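PDB 3MFN: DUF5618 domain-containing protein from Dyadobacter fermentans, which is of unknown function but folds into a compact helical bundle whose crystal assembly pairs two copies of the chain. Local coordinates for residues T72-V77 with V114-Q119; F79-Y84 with D96-N101; N101-Q104 with I109-T112. One frame throughout, in Å; residues are numbered along the deposited sequence. Where two conformers were deposited one is given.

Three helices, 63-85, 95-103 and 107-126, are each used twice, so every pair of them is joined by one contact. Contact 1, near the centre of the chain, sets the two long helices directly against each other through two tyrosines and two valines, with no hydrogen bond. Contact 2 lies further out, where helix 95-103 leans on helix 63-85; it is partly buried and pairs apolar packing with a tyrosine-aspartate hydrogen bond. Contact 3 is also partly buried and purely aliphatic, fastening the end of helix 95-103 to the start of helix 107-126. Contacts 2 and 3 share N101 and touch each other, whereas contacts 1 and 3 both border the second subunit.

Contact 1 (T72-V77 with V114-Q119); sequences TAYSGV and VSVYEQ
The heart of the helical bundle is formed here, where Y74 and V77 of helix 63-85 meet V116 and Y117 of helix 107-126. The two helical segments run nearly antiparallel, at 155°, with their axes 10.2 Å apart, a separation bridged by side chains of medium and large size. V116 aims its CG1 methyl at the edge of the Y74 ring, within the ring plane and 3.9 Å from Y74 CD1. The same methyl also meets V77, whose CG2 stands 4.2 Å from V116 CG1, so one valine branch serves two neighbours of the facing helix. Y74 reaches across because its CG is anti to the backbone N (chi1 -174°), which carries the phenol toward helix 107-126. There it lies alongside Y117, both side chains pointing the same way. Y74 CE1 approaches Y117 CA at 4.0 Å, and Y74 OH comes to the edge of the Y117 ring, 3.6 Å from Y117 CD1. The ring of H121 meets both tyrosines, making an aromatic cluster at this side of the contact, and an acetate ion, probably from the crystallisation liquor, sits beside Y74. On another side of helix 107-126, Q119 is hydrogen-bonded to Q119 of the second subunit. Between the two segments there is no hydrogen bond: branched valines and broad tyrosine rings join them by van der Waals contact, which implies that shape and burial of apolar surface, rather than directed polar bonds, probably hold these two segments together.

Contact 2 (F79-Y84 with D96-N101); sequences FALDHY and DWYKSN
Y98 of short helix 95-103 reaches L81 and D82 of helix 63-85 with its ring and its hydroxyl, and the two parts pack differently. With CG beside the backbone N (chi1 -62°), the ring is directed to helix 63-85. The tight side is apolar: L81 CB and L81 CD1 each lie 3.9 Å from Y98 CD1, the leucine crossing the tyrosine at a slant. L81 fits this place because its side chain also packs on I145 and V149 of helix 132-153 and F113 of helix 107-126, while L78 adds to the cover of Y98. The side toward solvent, where D82 and W97 are partly exposed, is loosely packed although its one hydrogen bond is short. Y98 OH donates to D82 OD1 over 2.6 Å; that oxygen receives the bond on its syn lone pair, the carboxylate and ring planes being 37° apart. K93 forms a salt bridge with the same oxygen, which probably favours the charged carboxylate. W97 CE3 stands 3.7 Å above the centre of the Y98 ring, covering one face, but the indole barely meets D82, with W97 CZ3 4.2 Å from D82 OD1. N101 ND2 lies over the indole in turn and bonds to W97 O at 3.2 Å. The helical segments meet at 60°, as befits a short connecting helix laid across a long helix of a bundle, here joined through a tyrosine apolar along its ring and polar at its hydroxyl.

Contact 3 (N101-Q104 with I109-T112); sequences NLAQ and ILNT
No ring or amide bridges the contact of L102 and A103 with I109 and L110; the flat groups lie around it, W148 of helix 132-153 touching both L102 and I109, and F85 of helix 63-85 meeting L102. The contact itself is aliphatic. L102 CD2 meets I109 CG2 at 4.0 Å, the two side chains crossing at a slant. With CG1 of the isoleucine beside its backbone N (chi1 -66°), CG2 falls anti to that N and faces L102, while the CG1 arm leads away. L110 stands beside both residues of helix 95-103: L110 CD1 is 4.3 Å from L102 CB, and L110 CD2 is 4.0 Å from A103 CB. Helix 95-103 and helix 107-126 follow each other in the chain through a short turn, giving a tight connection between two consecutive helices of the bundle, in which L102 CA and L110 CA come within 5.4 Å. A103, exposed at the rim, offers just one methyl, which suits a place where the chain turns close to the next helix. L110 CD2 rests against it, while CD1 turns to L102 and also packs on the carbonyl oxygen of K99, one turn earlier in helix 95-103. Further along helix 107-126, T112 OG1 bonds back to K108 O, a common way for a threonine to settle its hydroxyl inside a helix. N111 and T112 pack on F59 of the second subunit.

Contact 1 (T72-V77 with V114-Q119)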
loop_
_atom_site.group_PDB
_atom_site.type_symbol
_atom_site.label_atom_id
_atom_site.label_comp_id
_atom_site.label_asym_id
_atom_site.label_seq_id
_atom_site.Cartn_x
_atom_site.Cartn_y
_atom_site.Cartn_z
ATOM N N THR A 72 10.090 -10.884 -5.555
ATOM C CA THR A 72 9.789 -12.150 -6.154
ATOM C C THR A 72 8.328 -12.204 -6.678
ATOM O O THR A 72 8.078 -12.617 -7.874
ATOM C CB THR A 72 10.054 -13.293 -5.153
ATOM O OG1 THR A 72 11.399 -13.228 -4.749
ATOM C CG2 THR A 72 9.831 -14.693 -5.777
ATOM N N ALA A 73 7.375 -11.816 -5.829
ATOM C CA ALA A 73 5.964 -11.758 -6.269
ATOM C C ALA A 73 5.762 -10.831 -7.465
ATOM O O ALA A 73 5.137 -11.215 -8.439
ATOM C CB ALA A 73 5.033 -11.339 -5.117
ATOM N N TYR A 74 6.287 -9.617 -7.401
ATOM C CA TYR A 74 6.234 -8.686 -8.479
ATOM C C TYR A 74 6.907 -9.206 -9.760
ATOM O O TYR A 74 6.315 -9.066 -10.847
ATOM C CB TYR A 74 6.856 -7.363 -8.098
ATOM C CG TYR A 74 6.700 -6.282 -9.164
ATOM C CD1 TYR A 74 5.446 -5.800 -9.492
ATOM C CD2 TYR A 74 7.810 -5.738 -9.821
ATOM C CE1 TYR A 74 5.295 -4.820 -10.435
ATOM C CE2 TYR A 74 7.670 -4.724 -10.740
ATOM C CZ TYR A 74 6.406 -4.293 -11.051
ATOM O OH TYR A 74 6.242 -3.355 -11.985
ATOM N N SER A 75 8.067 -9.850 -9.647
ATOM C CA SER A 75 8.783 -10.422 -10.796
ATOM C C SER A 75 7.924 -11.543 -11.419
ATOM O O SER A 75 7.931 -11.748 -12.639
ATOM C CB SER A 75 10.149 -10.967 -10.339
ATOM O OG SER A 75 10.959 -9.885 -9.881
ATOM N N GLY A 76 7.160 -12.240 -10.585
ATOM C CA GLY A 76 6.202 -13.233 -11.089
ATOM C C GLY A 76 5.185 -12.640 -12.029
ATOM O O GLY A 76 4.949 -13.136 -13.139
ATOM N N VAL A 77 4.544 -11.561 -11.572
ATOM C CA VAL A 77 3.589 -10.845 -12.361
ATOM C C VAL A 77 4.237 -10.374 -13.670
ATOM O O VAL A 77 3.653 -10.550 -14.768
ATOM C CB VAL A 77 2.994 -9.638 -11.582
ATOM C CG1 VAL A 77 2.026 -8.787 -12.504
ATOM C CG2 VAL A 77 2.359 -10.097 -10.331
ATOM N N VAL A 114 -1.513 -1.400 -11.291
ATOM C CA VAL A 114 -0.874 -0.240 -10.627
ATOM C C VAL A 114 -0.799 -0.498 -9.101
ATOM O O VAL A 114 0.215 -0.171 -8.415
ATOM C CB VAL A 114 -1.607 1.104 -10.965
ATOM C CG1 VAL A 114 -1.008 2.319 -10.132
ATOM C CG2 VAL A 114 -1.465 1.418 -12.473
ATOM N N SER A 115 -1.858 -1.096 -8.586
ATOM C CA SER A 115 -1.940 -1.456 -7.204
ATOM C C SER A 115 -0.904 -2.527 -6.873
ATOM O O SER A 115 -0.210 -2.400 -5.869
ATOM C CB SER A 115 -3.363 -1.909 -6.869
ATOM O OG SER A 115 -3.592 -1.888 -5.490
ATOM N N VAL A 116 -0.790 -3.570 -7.714
ATOM C CA VAL A 116 0.339 -4.498 -7.585
ATOM C C VAL A 116 1.707 -3.824 -7.522
ATOM O O VAL A 116 2.537 -4.131 -6.636
ATOM C CB VAL A 116 0.311 -5.487 -8.715
ATOM C CG1 VAL A 116 1.604 -6.303 -8.765
ATOM C CG2 VAL A 116 -0.897 -6.383 -8.597
ATOM N N TYR A 117 1.949 -2.894 -8.450
ATOM C CA TYR A 117 3.158 -2.107 -8.481
ATOM C C TYR A 117 3.366 -1.338 -7.193
ATOM O O TYR A 117 4.436 -1.443 -6.564
ATOM C CB TYR A 117 3.155 -1.204 -9.688
ATOM C CG TYR A 117 4.226 -0.133 -9.705
ATOM C CD1 TYR A 117 5.517 -0.396 -10.142
ATOM C CD2 TYR A 117 3.923 1.151 -9.356
ATOM C CE1 TYR A 117 6.471 0.626 -10.163
ATOM C CE2 TYR A 117 4.853 2.137 -9.360
ATOM C CZ TYR A 117 6.096 1.885 -9.767
ATOM O OH TYR A 117 6.943 2.928 -9.734
ATOM N N GLU A 118 2.308 -0.681 -6.715
ATOM C CA GLU A 118 2.387 0.067 -5.469
ATOM C C GLU A 118 2.705 -0.850 -4.293
ATOM O O GLU A 118 3.620 -0.560 -3.533
ATOM C CB GLU A 118 1.100 0.834 -5.164
ATOM C CG GLU A 118 0.820 1.962 -6.173
ATOM C CD GLU A 118 1.737 3.109 -6.054
ATOM O OE1 GLU A 118 2.219 3.428 -4.955
ATOM O OE2 GLU A 118 1.935 3.774 -7.073
ATOM N N GLN A 119 1.947 -1.924 -4.166
ATOM C CA GLN A 119 2.020 -2.746 -2.988
ATOM C C GLN A 119 3.189 -3.690 -2.961
ATOM O O GLN A 119 3.780 -3.918 -1.888
ATOM C CB GLN A 119 0.716 -3.535 -2.789
ATOM C CG GLN A 119 -0.580 -2.681 -2.481
ATOM C CD GLN A 119 -0.372 -1.634 -1.453
ATOM O OE1 GLN A 119 0.340 -1.858 -0.487
ATOM N NE2 GLN A 119 -0.940 -0.425 -1.678
#

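Contact 2 (F79-Y84 with D96-N101)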
loop_
_atom_site.group_PDB
_atom_site.type_symbol
_atom_site.label_atom_id
_atom_site.label_comp_id
_atom_site.label_asym_id
_atom_site.label_seq_id
_atom_site.Cartn_x
_atom_site.Cartn_y
_atom_site.Cartn_z
ATOM N N PHE A 79 6.767 -11.622 -15.204
ATOM C CA PHE A 79 7.034 -12.790 -16.005
ATOM C C PHE A 79 5.816 -13.194 -16.875
ATOM O O PHE A 79 5.936 -13.358 -18.111
ATOM C CB PHE A 79 7.511 -13.923 -15.099
ATOM C CG PHE A 79 8.144 -15.061 -15.848
ATOM C CD1 PHE A 79 7.360 -16.035 -16.445
ATOM C CD2 PHE A 79 9.523 -15.148 -15.958
ATOM C CE1 PHE A 79 7.952 -17.084 -17.157
ATOM C CE2 PHE A 79 10.135 -16.194 -16.646
ATOM C CZ PHE A 79 9.342 -17.160 -17.277
ATOM N N ALA A 80 4.633 -13.273 -16.267
ATOM C CA ALA A 80 3.411 -13.504 -17.023
ATOM C C ALA A 80 3.218 -12.401 -18.056
ATOM O O ALA A 80 2.986 -12.705 -19.211
ATOM C CB ALA A 80 2.163 -13.622 -16.093
ATOM N N LEU A 81 3.348 -11.129 -17.655
ATOM C CA LEU A 81 3.177 -10.020 -18.596
ATOM C C LEU A 81 4.170 -10.015 -19.764
ATOM O O LEU A 81 3.781 -9.746 -20.910
ATOM C CB LEU A 81 3.148 -8.657 -17.886
ATOM C CG LEU A 81 1.971 -8.446 -16.885
ATOM C CD1 LEU A 81 2.083 -7.144 -16.128
ATOM C CD2 LEU A 81 0.597 -8.510 -17.587
ATOM N N ASP A 82 5.427 -10.331 -19.490
ATOM C CA ASP A 82 6.473 -10.321 -20.507
ATOM C C ASP A 82 6.187 -11.384 -21.536
ATOM O O ASP A 82 6.457 -11.193 -22.736
ATOM C CB ASP A 82 7.845 -10.603 -19.891
ATOM C CG ASP A 82 8.383 -9.414 -19.133
ATOM O OD1 ASP A 82 7.915 -8.317 -19.425
ATOM O OD2 ASP A 82 9.250 -9.567 -18.242
ATOM N N HIS A 83 5.654 -12.507 -21.063
ATOM C CA HIS A 83 5.331 -13.587 -21.954
ATOM C C HIS A 83 4.137 -13.230 -22.826
ATOM O O HIS A 83 4.119 -13.572 -23.963
ATOM C CB HIS A 83 5.083 -14.936 -21.258
ATOM C CG HIS A 83 4.861 -16.055 -22.237
ATOM N ND1 HIS A 83 5.884 -16.857 -22.697
ATOM C CD2 HIS A 83 3.742 -16.475 -22.873
ATOM C CE1 HIS A 83 5.408 -17.723 -23.574
ATOM N NE2 HIS A 83 4.107 -17.521 -23.689
ATOM N N TYR A 84 3.159 -12.494 -22.304
ATOM C CA TYR A 84 1.980 -12.126 -23.102
ATOM C C TYR A 84 2.262 -10.993 -24.124
ATOM O O TYR A 84 1.813 -11.044 -25.279
ATOM C CB TYR A 84 0.838 -11.717 -22.166
ATOM C CG TYR A 84 -0.455 -11.330 -22.860
ATOM C CD1 TYR A 84 -1.062 -12.192 -23.743
ATOM C CD2 TYR A 84 -1.086 -10.121 -22.602
ATOM C CE1 TYR A 84 -2.284 -11.840 -24.414
ATOM C CE2 TYR A 84 -2.298 -9.762 -23.253
ATOM C CZ TYR A 84 -2.878 -10.629 -24.156
ATOM O OH TYR A 84 -4.049 -10.300 -24.793
ATOM N N ASP A 96 6.228 1.981 -16.910
ATOM C CA ASP A 96 5.440 2.663 -17.952
ATOM C C ASP A 96 5.173 1.763 -19.177
ATOM O O ASP A 96 4.122 1.847 -19.769
ATOM C CB ASP A 96 6.109 3.999 -18.364
ATOM C CG ASP A 96 6.150 4.982 -17.191
ATOM O OD1 ASP A 96 5.113 5.115 -16.505
ATOM O OD2 ASP A 96 7.216 5.566 -16.922
ATOM N N TRP A 97 6.105 0.875 -19.513
ATOM C CA TRP A 97 5.875 -0.054 -20.579
ATOM C C TRP A 97 4.710 -0.985 -20.243
ATOM O O TRP A 97 3.836 -1.234 -21.088
ATOM C CB TRP A 97 7.137 -0.823 -20.878
ATOM C CG TRP A 97 7.034 -1.603 -22.088
ATOM C CD1 TRP A 97 7.169 -1.139 -23.396
ATOM C CD2 TRP A 97 6.724 -2.977 -22.184
ATOM N NE1 TRP A 97 6.973 -2.146 -24.263
ATOM C CE2 TRP A 97 6.702 -3.295 -23.560
ATOM C CE3 TRP A 97 6.445 -3.980 -21.244
ATOM C CZ2 TRP A 97 6.461 -4.582 -24.026
ATOM C CZ3 TRP A 97 6.174 -5.250 -21.710
ATOM C CH2 TRP A 97 6.177 -5.533 -23.106
ATOM N N TYR A 98 4.627 -1.473 -19.021
ATOM C CA TYR A 98 3.517 -2.389 -18.667
ATOM C C TYR A 98 2.221 -1.622 -18.633
ATOM O O TYR A 98 1.200 -2.099 -19.148
ATOM C CB TYR A 98 3.758 -3.116 -17.328
ATOM C CG TYR A 98 4.999 -3.973 -17.405
ATOM C CD1 TYR A 98 4.934 -5.216 -17.934
ATOM C CD2 TYR A 98 6.216 -3.510 -17.000
ATOM C CE1 TYR A 98 6.038 -6.001 -18.034
ATOM C CE2 TYR A 98 7.340 -4.290 -17.107
ATOM C CZ TYR A 98 7.236 -5.537 -17.606
ATOM O OH TYR A 98 8.336 -6.376 -17.762
ATOM N N LYS A 99 2.251 -0.413 -18.105
ATOM C CA LYS A 99 0.979 0.381 -18.011
ATOM C C LYS A 99 0.393 0.758 -19.383
ATOM O O LYS A 99 -0.832 0.682 -19.624
ATOM C CB LYS A 99 1.231 1.649 -17.197
ATOM C CG LYS A 99 1.465 1.342 -15.663
ATOM C CD LYS A 99 2.032 2.546 -14.863
ATOM C CE LYS A 99 1.105 3.745 -14.836
ATOM N NZ LYS A 99 1.733 5.036 -14.358
ATOM N N SER A 100 1.249 1.204 -20.285
ATOM C CA SER A 100 0.731 1.657 -21.576
ATOM C C SER A 100 0.232 0.424 -22.365
ATOM O O SER A 100 -0.821 0.498 -22.998
ATOM C CB SER A 100 1.769 2.520 -22.305
ATOM O OG SER A 100 2.712 1.735 -22.990
ATOM N N ASN A 101 0.895 -0.744 -22.217
ATOM C CA ASN A 101 0.373 -1.985 -22.816
ATOM C C ASN A 101 -0.983 -2.407 -22.218
ATOM O O ASN A 101 -1.878 -2.861 -22.935
ATOM C CB ASN A 101 1.400 -3.151 -22.781
ATOM C CG ASN A 101 2.329 -3.155 -23.981
ATOM O OD1 ASN A 101 1.881 -3.285 -25.106
ATOM N ND2 ASN A 101 3.597 -2.995 -23.759
#

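Contact 3 (N101-Q104 with I109-T112)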
loop_
_atom_site.group_PDB
_atom_site.type_symbol
_atom_site.label_atom_id
_atom_site.label_comp_id
_atom_site.label_asym_id
_atom_site.label_seq_id
_atom_site.Cartn_x
_atom_site.Cartn_y
_atom_site.Cartn_z
ATOM N N ASN A 101 0.895 -0.744 -22.217
ATOM C CA ASN A 101 0.373 -1.985 -22.816
ATOM C C ASN A 101 -0.983 -2.407 -22.218
ATOM O O ASN A 101 -1.878 -2.861 -22.935
ATOM C CB ASN A 101 1.400 -3.151 -22.781
ATOM C CG ASN A 101 2.329 -3.155 -23.981
ATOM O OD1 ASN A 101 1.881 -3.285 -25.106
ATOM N ND2 ASN A 101 3.597 -2.995 -23.759
ATOM N N LEU A 102 -1.163 -2.209 -20.916
ATOM C CA LEU A 102 -2.405 -2.568 -20.274
ATOM C C LEU A 102 -3.502 -1.531 -20.506
ATOM O O LEU A 102 -4.679 -1.862 -20.460
ATOM C CB LEU A 102 -2.200 -2.783 -18.774
ATOM C CG LEU A 102 -1.386 -4.022 -18.348
ATOM C CD1 LEU A 102 -0.958 -3.888 -16.894
ATOM C CD2 LEU A 102 -2.224 -5.300 -18.606
ATOM N N ALA A 103 -3.140 -0.282 -20.744
ATOM C CA ALA A 103 -4.148 0.719 -20.963
ATOM C C ALA A 103 -4.894 0.408 -22.279
ATOM O O ALA A 103 -6.109 0.534 -22.331
ATOM C CB ALA A 103 -3.550 2.090 -20.946
ATOM N N GLN A 104 -4.166 -0.068 -23.291
ATOM C CA GLN A 104 -4.763 -0.371 -24.603
ATOM C C GLN A 104 -5.706 -1.580 -24.525
ATOM O O GLN A 104 -6.456 -1.850 -25.449
ATOM C CB GLN A 104 -3.667 -0.600 -25.661
ATOM C CG GLN A 104 -2.847 -1.878 -25.450
ATOM C CD GLN A 104 -1.499 -1.910 -26.187
ATOM O OE1 GLN A 104 -1.179 -1.008 -26.981
ATOM N NE2 GLN A 104 -0.710 -2.976 -25.936
ATOM N N ILE A 109 -7.885 -3.780 -15.318
ATOM C CA ILE A 109 -6.687 -4.572 -15.190
ATOM C C ILE A 109 -5.510 -3.631 -15.051
ATOM O O ILE A 109 -4.582 -3.936 -14.317
ATOM C CB ILE A 109 -6.529 -5.624 -16.303
ATOM C CG1 ILE A 109 -7.649 -6.679 -16.173
ATOM C CG2 ILE A 109 -5.238 -6.449 -16.170
ATOM C CD1 ILE A 109 -7.470 -7.636 -14.953
ATOM N N LEU A 110 -5.563 -2.488 -15.726
ATOM C CA LEU A 110 -4.602 -1.415 -15.512
ATOM C C LEU A 110 -4.545 -1.022 -14.046
ATOM O O LEU A 110 -3.461 -1.076 -13.433
ATOM C CB LEU A 110 -4.894 -0.186 -16.369
ATOM C CG LEU A 110 -4.029 1.078 -16.153
ATOM C CD1 LEU A 110 -2.571 0.776 -16.382
ATOM C CD2 LEU A 110 -4.514 2.325 -17.111
ATOM N N ASN A 111 -5.688 -0.673 -13.467
ATOM C CA ASN A 111 -5.720 -0.218 -12.085
ATOM C C ASN A 111 -5.220 -1.319 -11.169
ATOM O O ASN A 111 -4.488 -1.044 -10.238
ATOM C CB ASN A 111 -7.128 0.207 -11.643
ATOM C CG ASN A 111 -7.584 1.509 -12.282
ATOM O OD1 ASN A 111 -6.785 2.303 -12.710
ATOM N ND2 ASN A 111 -8.877 1.702 -12.355
ATOM N N THR A 112 -5.622 -2.565 -11.448
ATOM C CA THR A 112 -5.174 -3.700 -10.681
ATOM C C THR A 112 -3.638 -3.805 -10.704
ATOM O O THR A 112 -3.005 -4.041 -9.653
ATOM C CB THR A 112 -5.844 -5.037 -11.183
ATOM O OG1 THR A 112 -7.259 -4.933 -11.065
ATOM C CG2 THR A 112 -5.362 -6.296 -10.424
#